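Local coordinates for protein putative phosphomannomutase (Thermus thermophilus, PDB 1TUO) that probably acts as a magnesium-dependent phosphosugar mutase, shifting a phosphoryl group between positions of a sugar phosphate, at residues Phe192-Leu197 with Val206-Glu211; Glu158-Ala163 with Asp347-Ser352; Tyr181-Gly186 with Gly230-Val235. All coordinates share one frame; numbering follows the deposited sequence.

Interaction 1 (Phe192-Leu197 with Val206-Glu211); sequences FLKGFL and VRPIRE
K194 and V206, their CA atoms 6.1 Å apart, mark where helix 192-197 passes strand 206-209, the two axes running nearly antiparallel (159°) and separated by 9.0 Å at closest approach. The contact illustrates how a helix of a beta-alpha-beta crossover settles on the second strand of its own unit. V206 divides its two methyls between two helical side chains one turn apart. With CG1 anti to its backbone N (chi1 169°), that methyl presses against K194 CG at a tight 3.4 Å, while CG2 meets L197 CD1 at 3.5 Å. The K194 chain, extended beyond CG, then runs obliquely over the strand, its CE coming near V206 O and the P208 ring, which it crosses at about a right angle. E211 lies farther on, its OE2 4.0 Å from K194 NZ: opposite charges near each other, but short of a salt bridge. The lysine end of the contact is therefore polar and partly exposed, the leucine end buried. Beneath K194, L193 packs on L180 and H182 of strand 180-183, the neighbour of strand 206-209 in the sheet, while F192 and F196 turn to helices 157-165 and 348-362.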
loop_
_atom_site.group_PDB
_atom_site.type_symbol
_atom_site.label_atom_id
_atom_site.label_comp_id
_atom_site.label_asym_id
_atom_site.label_seq_id
_atom_site.Cartn_x
_atom_site.Cartn_y
_atom_site.Cartn_z
ATOM N N PHE A 192 -3.202 -1.519 15.601
ATOM C CA PHE A 192 -2.262 -2.561 15.222
ATOM C C PHE A 192 -0.813 -2.353 15.635
ATOM O O PHE A 192 -0.101 -3.322 15.890
ATOM C CB PHE A 192 -2.361 -2.844 13.717
ATOM C CG PHE A 192 -3.479 -3.772 13.369
ATOM C CD1 PHE A 192 -4.800 -3.329 13.375
ATOM C CD2 PHE A 192 -3.226 -5.121 13.137
ATOM C CE1 PHE A 192 -5.853 -4.217 13.163
ATOM C CE2 PHE A 192 -4.276 -6.018 12.923
ATOM C CZ PHE A 192 -5.588 -5.565 12.940
ATOM N N LEU A 193 -0.368 -1.107 15.716
ATOM C CA LEU A 193 1.008 -0.855 16.126
ATOM C C LEU A 193 1.132 -1.011 17.642
ATOM O O LEU A 193 2.087 -1.613 18.127
ATOM C CB LEU A 193 1.452 0.540 15.682
ATOM C CG LEU A 193 1.596 0.671 14.163
ATOM C CD1 LEU A 193 1.994 2.093 13.802
ATOM C CD2 LEU A 193 2.645 -0.314 13.658
ATOM N N LYS A 194 0.168 -0.471 18.381
ATOM C CA LYS A 194 0.174 -0.595 19.839
ATOM C C LYS A 194 0.022 -2.072 20.160
ATOM O O LYS A 194 0.702 -2.612 21.038
ATOM C CB LYS A 194 -0.999 0.161 20.463
ATOM C CG LYS A 194 -0.941 1.668 20.329
ATOM C CD LYS A 194 -2.134 2.299 21.031
ATOM C CE LYS A 194 -2.118 3.809 20.918
ATOM N NZ LYS A 194 -3.308 4.402 21.594
ATOM N N GLY A 195 -0.881 -2.724 19.432
ATOM C CA GLY A 195 -1.119 -4.137 19.633
ATOM C C GLY A 195 0.143 -4.966 19.475
ATOM O O GLY A 195 0.474 -5.761 20.352
ATOM N N PHE A 196 0.850 -4.782 18.364
ATOM C CA PHE A 196 2.078 -5.535 18.116
ATOM C C PHE A 196 3.116 -5.346 19.219
ATOM O O PHE A 196 3.729 -6.310 19.680
ATOM C CB PHE A 196 2.720 -5.126 16.791
ATOM C CG PHE A 196 4.116 -5.656 16.617
ATOM C CD1 PHE A 196 4.332 -6.979 16.252
ATOM C CD2 PHE A 196 5.218 -4.848 16.891
ATOM C CE1 PHE A 196 5.625 -7.494 16.163
ATOM C CE2 PHE A 196 6.517 -5.352 16.807
ATOM C CZ PHE A 196 6.720 -6.678 16.443
ATOM N N LEU A 197 3.328 -4.097 19.613
ATOM C CA LEU A 197 4.306 -3.777 20.644
ATOM C C LEU A 197 3.928 -4.413 21.976
ATOM O O LEU A 197 4.774 -5.005 22.656
ATOM C CB LEU A 197 4.425 -2.261 20.798
ATOM C CG LEU A 197 5.011 -1.534 19.582
ATOM C CD1 LEU A 197 4.862 -0.030 19.757
ATOM C CD2 LEU A 197 6.478 -1.917 19.403
ATOM N N VAL A 206 3.043 4.686 22.004
ATOM C CA VAL A 206 2.367 5.003 20.755
ATOM C C VAL A 206 1.184 5.894 21.073
ATOM O O VAL A 206 0.288 5.508 21.828
ATOM C CB VAL A 206 1.868 3.733 20.027
ATOM C CG1 VAL A 206 0.937 4.116 18.879
ATOM C CG2 VAL A 206 3.055 2.951 19.486
ATOM N N ARG A 207 1.200 7.100 20.517
ATOM C CA ARG A 207 0.120 8.044 20.734
ATOM C C ARG A 207 -0.755 8.042 19.489
ATOM O O ARG A 207 -0.324 8.439 18.411
ATOM C CB ARG A 207 0.692 9.434 21.020
ATOM C CG ARG A 207 1.500 9.465 22.315
ATOM C CD ARG A 207 2.108 10.831 22.589
ATOM N NE ARG A 207 2.926 10.829 23.804
ATOM C CZ ARG A 207 3.632 11.873 24.230
ATOM N NH1 ARG A 207 3.619 13.008 23.542
ATOM N NH2 ARG A 207 4.364 11.780 25.335
ATOM N N PRO A 208 -2.004 7.584 19.634
ATOM C CA PRO A 208 -2.973 7.503 18.540
ATOM C C PRO A 208 -3.560 8.830 18.089
ATOM O O PRO A 208 -3.738 9.760 18.879
ATOM C CB PRO A 208 -4.041 6.585 19.113
ATOM C CG PRO A 208 -4.105 7.059 20.531
ATOM C CD PRO A 208 -2.625 7.167 20.905
ATOM N N ILE A 209 -3.853 8.890 16.795
ATOM C CA ILE A 209 -4.468 10.045 16.160
ATOM C C ILE A 209 -5.541 9.455 15.247
ATOM O O ILE A 209 -5.261 8.534 14.472
ATOM C CB ILE A 209 -3.450 10.847 15.320
ATOM C CG1 ILE A 209 -2.505 11.618 16.247
ATOM C CG2 ILE A 209 -4.174 11.805 14.394
ATOM C CD1 ILE A 209 -1.415 12.387 15.521
ATOM N N ARG A 210 -6.764 9.964 15.357
ATOM C CA ARG A 210 -7.882 9.479 14.548
ATOM C C ARG A 210 -7.980 7.949 14.575
ATOM O O ARG A 210 -8.161 7.296 13.541
ATOM C CB ARG A 210 -7.747 10.002 13.110
ATOM C CG ARG A 210 -7.895 11.521 13.028
ATOM C CD ARG A 210 -8.002 12.074 11.606
ATOM N NE ARG A 210 -6.761 11.951 10.843
ATOM C CZ ARG A 210 -6.461 12.703 9.789
ATOM N NH1 ARG A 210 -7.313 13.634 9.370
ATOM N NH2 ARG A 210 -5.308 12.539 9.158
ATOM N N GLU A 211 -7.877 7.382 15.775
ATOM C CA GLU A 211 -7.927 5.934 15.937
ATOM C C GLU A 211 -9.316 5.331 15.825
ATOM O O GLU A 211 -9.459 4.165 15.467
ATOM C CB GLU A 211 -7.312 5.528 17.281
ATOM C CG GLU A 211 -7.870 6.272 18.481
ATOM C CD GLU A 211 -7.342 5.724 19.797
ATOM O OE1 GLU A 211 -7.379 6.464 20.804
ATOM O OE2 GLU A 211 -6.901 4.553 19.824
#

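Interaction 2 (Glu158-Ala163 with Asp347-Ser352); sequences EAYFEA and DGILTS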
loop_
_atom_site.group_PDB
_atom_site.type_symbol
_atom_site.label_atom_id
_atom_site.label_comp_id
_atom_site.label_asym_id
_atom_site.label_seq_id
_atom_site.Cartn_x
_atom_site.Cartn_y
_atom_site.Cartn_z
ATOM N N GLU A 158 -3.318 -11.978 16.694
ATOM C CA GLU A 158 -2.159 -12.500 17.407
ATOM C C GLU A 158 -1.187 -13.217 16.482
ATOM O O GLU A 158 0.023 -13.014 16.568
ATOM C CB GLU A 158 -2.603 -13.455 18.517
ATOM C CG GLU A 158 -3.291 -12.781 19.696
ATOM C CD GLU A 158 -2.355 -11.903 20.505
ATOM O OE1 GLU A 158 -2.071 -10.765 20.074
ATOM O OE2 GLU A 158 -1.896 -12.358 21.577
ATOM N N ALA A 159 -1.713 -14.058 15.595
ATOM C CA ALA A 159 -0.861 -14.793 14.667
ATOM C C ALA A 159 -0.147 -13.829 13.721
ATOM O O ALA A 159 1.006 -14.051 13.354
ATOM C CB ALA A 159 -1.689 -15.797 13.870
ATOM N N TYR A 160 -0.843 -12.767 13.324
ATOM C CA TYR A 160 -0.263 -11.762 12.438
ATOM C C TYR A 160 0.900 -11.078 13.156
ATOM O O TYR A 160 1.948 -10.830 12.561
ATOM C CB TYR A 160 -1.328 -10.733 12.047
ATOM C CG TYR A 160 -0.815 -9.581 11.201
ATOM C CD1 TYR A 160 -0.212 -9.805 9.955
ATOM C CD2 TYR A 160 -0.934 -8.266 11.645
ATOM C CE1 TYR A 160 0.263 -8.735 9.176
ATOM C CE2 TYR A 160 -0.468 -7.197 10.879
ATOM C CZ TYR A 160 0.131 -7.436 9.651
ATOM O OH TYR A 160 0.607 -6.368 8.914
ATOM N N PHE A 161 0.714 -10.780 14.437
ATOM C CA PHE A 161 1.769 -10.139 15.212
ATOM C C PHE A 161 2.980 -11.064 15.312
ATOM O O PHE A 161 4.125 -10.618 15.210
ATOM C CB PHE A 161 1.271 -9.775 16.616
ATOM C CG PHE A 161 0.241 -8.672 16.638
ATOM C CD1 PHE A 161 0.276 -7.640 15.702
ATOM C CD2 PHE A 161 -0.745 -8.650 17.618
ATOM C CE1 PHE A 161 -0.656 -6.604 15.745
ATOM C CE2 PHE A 161 -1.681 -7.619 17.671
ATOM C CZ PHE A 161 -1.636 -6.593 16.731
ATOM N N GLU A 162 2.727 -12.354 15.512
ATOM C CA GLU A 162 3.815 -13.321 15.600
ATOM C C GLU A 162 4.590 -13.380 14.291
ATOM O O GLU A 162 5.807 -13.541 14.288
ATOM C CB GLU A 162 3.271 -14.710 15.943
ATOM C CG GLU A 162 3.003 -14.902 17.419
ATOM C CD GLU A 162 4.277 -14.814 18.245
ATOM O OE1 GLU A 162 4.362 -13.932 19.122
ATOM O OE2 GLU A 162 5.194 -15.629 18.011
ATOM N N ALA A 163 3.877 -13.258 13.178
ATOM C CA ALA A 163 4.519 -13.287 11.872
ATOM C C ALA A 163 5.404 -12.051 11.709
ATOM O O ALA A 163 6.533 -12.152 11.224
ATOM C CB ALA A 163 3.468 -13.332 10.774
ATOM N N ASP A 347 2.411 -3.827 2.848
ATOM C CA ASP A 347 2.066 -3.878 4.267
ATOM C C ASP A 347 2.505 -2.602 4.978
ATOM O O ASP A 347 3.690 -2.406 5.256
ATOM C CB ASP A 347 2.711 -5.109 4.923
ATOM C CG ASP A 347 2.241 -5.328 6.350
ATOM O OD1 ASP A 347 2.244 -6.495 6.804
ATOM O OD2 ASP A 347 1.878 -4.339 7.027
ATOM N N GLY A 348 1.534 -1.737 5.265
ATOM C CA GLY A 348 1.828 -0.479 5.923
ATOM C C GLY A 348 2.163 -0.617 7.395
ATOM O O GLY A 348 2.795 0.263 7.983
ATOM N N ILE A 349 1.728 -1.717 7.996
ATOM C CA ILE A 349 2.002 -1.960 9.404
ATOM C C ILE A 349 3.474 -2.352 9.545
ATOM O O ILE A 349 4.199 -1.804 10.386
ATOM C CB ILE A 349 1.098 -3.079 9.955
ATOM C CG1 ILE A 349 -0.376 -2.680 9.781
ATOM C CG2 ILE A 349 1.426 -3.345 11.424
ATOM C CD1 ILE A 349 -0.754 -1.351 10.428
ATOM N N LEU A 350 3.929 -3.280 8.714
ATOM C CA LEU A 350 5.334 -3.673 8.783
ATOM C C LEU A 350 6.216 -2.500 8.366
ATOM O O LEU A 350 7.306 -2.318 8.907
ATOM C CB LEU A 350 5.627 -4.881 7.887
ATOM C CG LEU A 350 7.093 -5.333 7.919
ATOM C CD1 LEU A 350 7.517 -5.582 9.369
ATOM C CD2 LEU A 350 7.269 -6.596 7.092
ATOM N N THR A 351 5.750 -1.694 7.410
ATOM C CA THR A 351 6.545 -0.546 6.981
ATOM C C THR A 351 6.734 0.403 8.153
ATOM O O THR A 351 7.832 0.920 8.376
ATOM C CB THR A 351 5.875 0.237 5.829
ATOM O OG1 THR A 351 5.764 -0.604 4.678
ATOM C CG2 THR A 351 6.725 1.439 5.455
ATOM N N SER A 352 5.662 0.634 8.905
ATOM C CA SER A 352 5.737 1.521 10.056
ATOM C C SER A 352 6.747 0.987 11.064
ATOM O O SER A 352 7.580 1.734 11.581
ATOM C CB SER A 352 4.368 1.644 10.724
ATOM O OG SER A 352 3.442 2.272 9.857
#
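Y160 reaches from the middle of helix 157-165 to D347, the N-cap residue of helix 348-362, so that one phenol ties a helix of domain II to the start of a helix of domain III. At CB the tyrosine is still well away from that second helix; CG stands anti to the backbone N (chi1 176°), which sends the ring toward D347, with P89 and L90 of helix 88-97 packed against it. On one side of the ring CE1 comes within 3.8 Å of D347 OD1, and on the other CE2 passes I349 CG2 at a looser 4.3 Å. CZ lies 3.7 Å from D347 OD1, and beyond it OH donates to that oxygen over 2.7 Å. Ring and carboxylate are almost coplanar, 13° apart, and the hydroxyl meets OD1 on its syn side, 19° out of the carboxylate plane. I349 CB, 3.5 Å from OH, flanks the bond. Both oxygens of the buried carboxylate are engaged: OD1 is also hydrogen-bonded to H342 NE2, and OD2 caps the helix by accepting from L350 N and, weakly, from I349 N. The L350 N bond comes from well above the carboxylate plane, unlike the hydroxyl, which lies much closer to that plane. The backbone joins in as well: D347 O accepts both T351 N and T351 OG1, which approach from opposite faces of its plane.

Interaction 3 (Tyr181-Gly186 with Gly230-Val235); sequences YHDSMG and GVTLAV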
loop_
_atom_site.group_PDB
_atom_site.type_symbol
_atom_site.label_atom_id
_atom_site.label_comp_id
_atom_site.label_asym_id
_atom_site.label_seq_id
_atom_site.Cartn_x
_atom_site.Cartn_y
_atom_site.Cartn_z
ATOM N N TYR A 181 3.718 8.430 16.847
ATOM C CA TYR A 181 2.347 8.874 16.684
ATOM C C TYR A 181 1.796 8.031 15.547
ATOM O O TYR A 181 2.477 7.831 14.534
ATOM C CB TYR A 181 2.285 10.358 16.307
ATOM C CG TYR A 181 2.655 11.293 17.437
ATOM C CD1 TYR A 181 3.987 11.559 17.742
ATOM C CD2 TYR A 181 1.667 11.898 18.211
ATOM C CE1 TYR A 181 4.329 12.411 18.796
ATOM C CE2 TYR A 181 1.994 12.750 19.268
ATOM C CZ TYR A 181 3.328 13.001 19.553
ATOM O OH TYR A 181 3.657 13.852 20.592
ATOM N N HIS A 182 0.588 7.508 15.732
ATOM C CA HIS A 182 -0.042 6.695 14.702
ATOM C C HIS A 182 -1.406 7.251 14.345
ATOM O O HIS A 182 -2.367 7.110 15.105
ATOM C CB HIS A 182 -0.216 5.244 15.155
ATOM C CG HIS A 182 -0.884 4.377 14.130
ATOM N ND1 HIS A 182 -1.444 3.155 14.434
ATOM C CD2 HIS A 182 -1.076 4.558 12.801
ATOM C CE1 HIS A 182 -1.955 2.621 13.338
ATOM N NE2 HIS A 182 -1.744 3.452 12.332
ATOM N N ASP A 183 -1.465 7.880 13.178
ATOM C CA ASP A 183 -2.688 8.447 12.635
ATOM C C ASP A 183 -3.286 7.314 11.803
ATOM O O ASP A 183 -2.716 6.925 10.781
ATOM C CB ASP A 183 -2.320 9.640 11.752
ATOM C CG ASP A 183 -3.511 10.274 11.072
ATOM O OD1 ASP A 183 -3.279 11.260 10.341
ATOM O OD2 ASP A 183 -4.661 9.808 11.257
ATOM N N SER A 184 -4.407 6.764 12.268
ATOM C CA SER A 184 -5.077 5.670 11.566
ATOM C C SER A 184 -6.056 6.178 10.515
ATOM O O SER A 184 -6.571 5.400 9.712
ATOM C CB SER A 184 -5.814 4.774 12.569
ATOM O OG SER A 184 -4.895 4.035 13.354
ATOM N N MET A 185 -6.296 7.487 10.526
ATOM C CA MET A 185 -7.199 8.142 9.580
ATOM C C MET A 185 -8.616 7.566 9.607
ATOM O O MET A 185 -9.365 7.714 8.643
ATOM C CB MET A 185 -6.630 8.056 8.152
ATOM C CG MET A 185 -5.205 8.591 8.008
ATOM S SD MET A 185 -4.612 8.669 6.296
ATOM C CE MET A 185 -5.185 10.334 5.812
ATOM N N GLY A 186 -8.978 6.936 10.723
ATOM C CA GLY A 186 -10.294 6.332 10.856
ATOM C C GLY A 186 -10.358 5.021 10.096
ATOM O O GLY A 186 -11.432 4.430 9.922
ATOM N N GLY A 230 -3.649 17.385 7.817
ATOM C CA GLY A 230 -3.596 18.625 8.579
ATOM C C GLY A 230 -3.463 18.450 10.083
ATOM O O GLY A 230 -2.576 19.037 10.710
ATOM N N VAL A 231 -4.342 17.645 10.670
ATOM C CA VAL A 231 -4.318 17.416 12.112
ATOM C C VAL A 231 -2.992 16.842 12.602
ATOM O O VAL A 231 -2.490 17.234 13.656
ATOM C CB VAL A 231 -5.457 16.468 12.548
ATOM C CG1 VAL A 231 -5.380 16.213 14.041
ATOM C CG2 VAL A 231 -6.804 17.084 12.192
ATOM N N THR A 232 -2.424 15.923 11.830
ATOM C CA THR A 232 -1.161 15.293 12.193
ATOM C C THR A 232 0.024 16.231 11.996
ATOM O O THR A 232 0.963 16.227 12.790
ATOM C CB THR A 232 -0.960 14.004 11.376
ATOM O OG1 THR A 232 -2.059 13.124 11.637
ATOM C CG2 THR A 232 0.342 13.305 11.760
ATOM N N LEU A 233 -0.018 17.029 10.934
ATOM C CA LEU A 233 1.047 17.988 10.673
ATOM C C LEU A 233 1.077 18.985 11.831
ATOM O O LEU A 233 2.135 19.504 12.193
ATOM C CB LEU A 233 0.791 18.725 9.353
ATOM C CG LEU A 233 0.970 17.928 8.059
ATOM C CD1 LEU A 233 0.342 18.674 6.898
ATOM C CD2 LEU A 233 2.448 17.693 7.817
ATOM N N ALA A 234 -0.090 19.240 12.415
ATOM C CA ALA A 234 -0.188 20.175 13.532
ATOM C C ALA A 234 0.384 19.577 14.817
ATOM O O ALA A 234 1.180 20.216 15.509
ATOM C CB ALA A 234 -1.640 20.581 13.744
ATOM N N VAL A 235 -0.020 18.350 15.132
ATOM C CA VAL A 235 0.454 17.674 16.333
ATOM C C VAL A 235 1.978 17.534 16.356
ATOM O O VAL A 235 2.606 17.706 17.403
ATOM C CB VAL A 235 -0.176 16.259 16.464
ATOM C CG1 VAL A 235 0.372 15.555 17.696
ATOM C CG2 VAL A 235 -1.691 16.365 16.549
#
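D183 and T232 form the tight, buried half of this contact, where the end of strand 180-183 meets the first turn of helix 230-236. T232 OG1 donates to D183 OD1 over a short 2.6 Å, approaching from above the carboxylate plane, 51° out of it. The acid reaches the helix because its CG lies anti to the backbone N (chi1 177°), which places the carboxylate on that side of the strand. Its other oxygen, OD2, accepts from M185 N at 2.9 Å, an Asx turn that shapes the loop just after the strand. OD1 has a second strong partner in R210 NH2, a salt bridge, so one buried carboxylate gathers a helix, a turn and the loop following strand 206-209. Replacing D183 with an alanine would probably leave the T232 hydroxyl and the R210 guanidinium without this shared mate and free the turn at M185 to shift.

One helical turn on, the contact is apolar and nearer to solvent. V235 CG1 leans obliquely on the Y181 ring, 3.6 Å from CE2, and nothing polar joins the pair; the phenol's OH turns instead to E239 OE2. V235 is partly exposed, and A234 beside it is exposed, as are G230 and V231 at the helix start. A helix laid over a mixed sheet at the end of a parallel strand, with T232 and V235 turned to that strand, is the arrangement of the alpha/beta/alpha domains of the phosphohexose mutase family, here domain II.

Along the chain the segments are nested: interaction 1 lies within the loop closed by interaction 3, and both lie within the one closed by interaction 2. Interactions 1 and 3, with centres about 12 Å apart, share the five-stranded sheet of domain II, where strands 180-183 and 206-209 are parallel neighbours; helix 192-199 packs near H182, whereas Y181 and D183 point to helix 230-236. Interaction 2 is also about 12 Å from interaction 1, the ring of F161 packing against helix 192-199, but about 20 Å from interaction 3, centre to centre. Together they show how layers stack: helix, sheet, helix within domain II and, toward the middle of the chain, a junction with domain III.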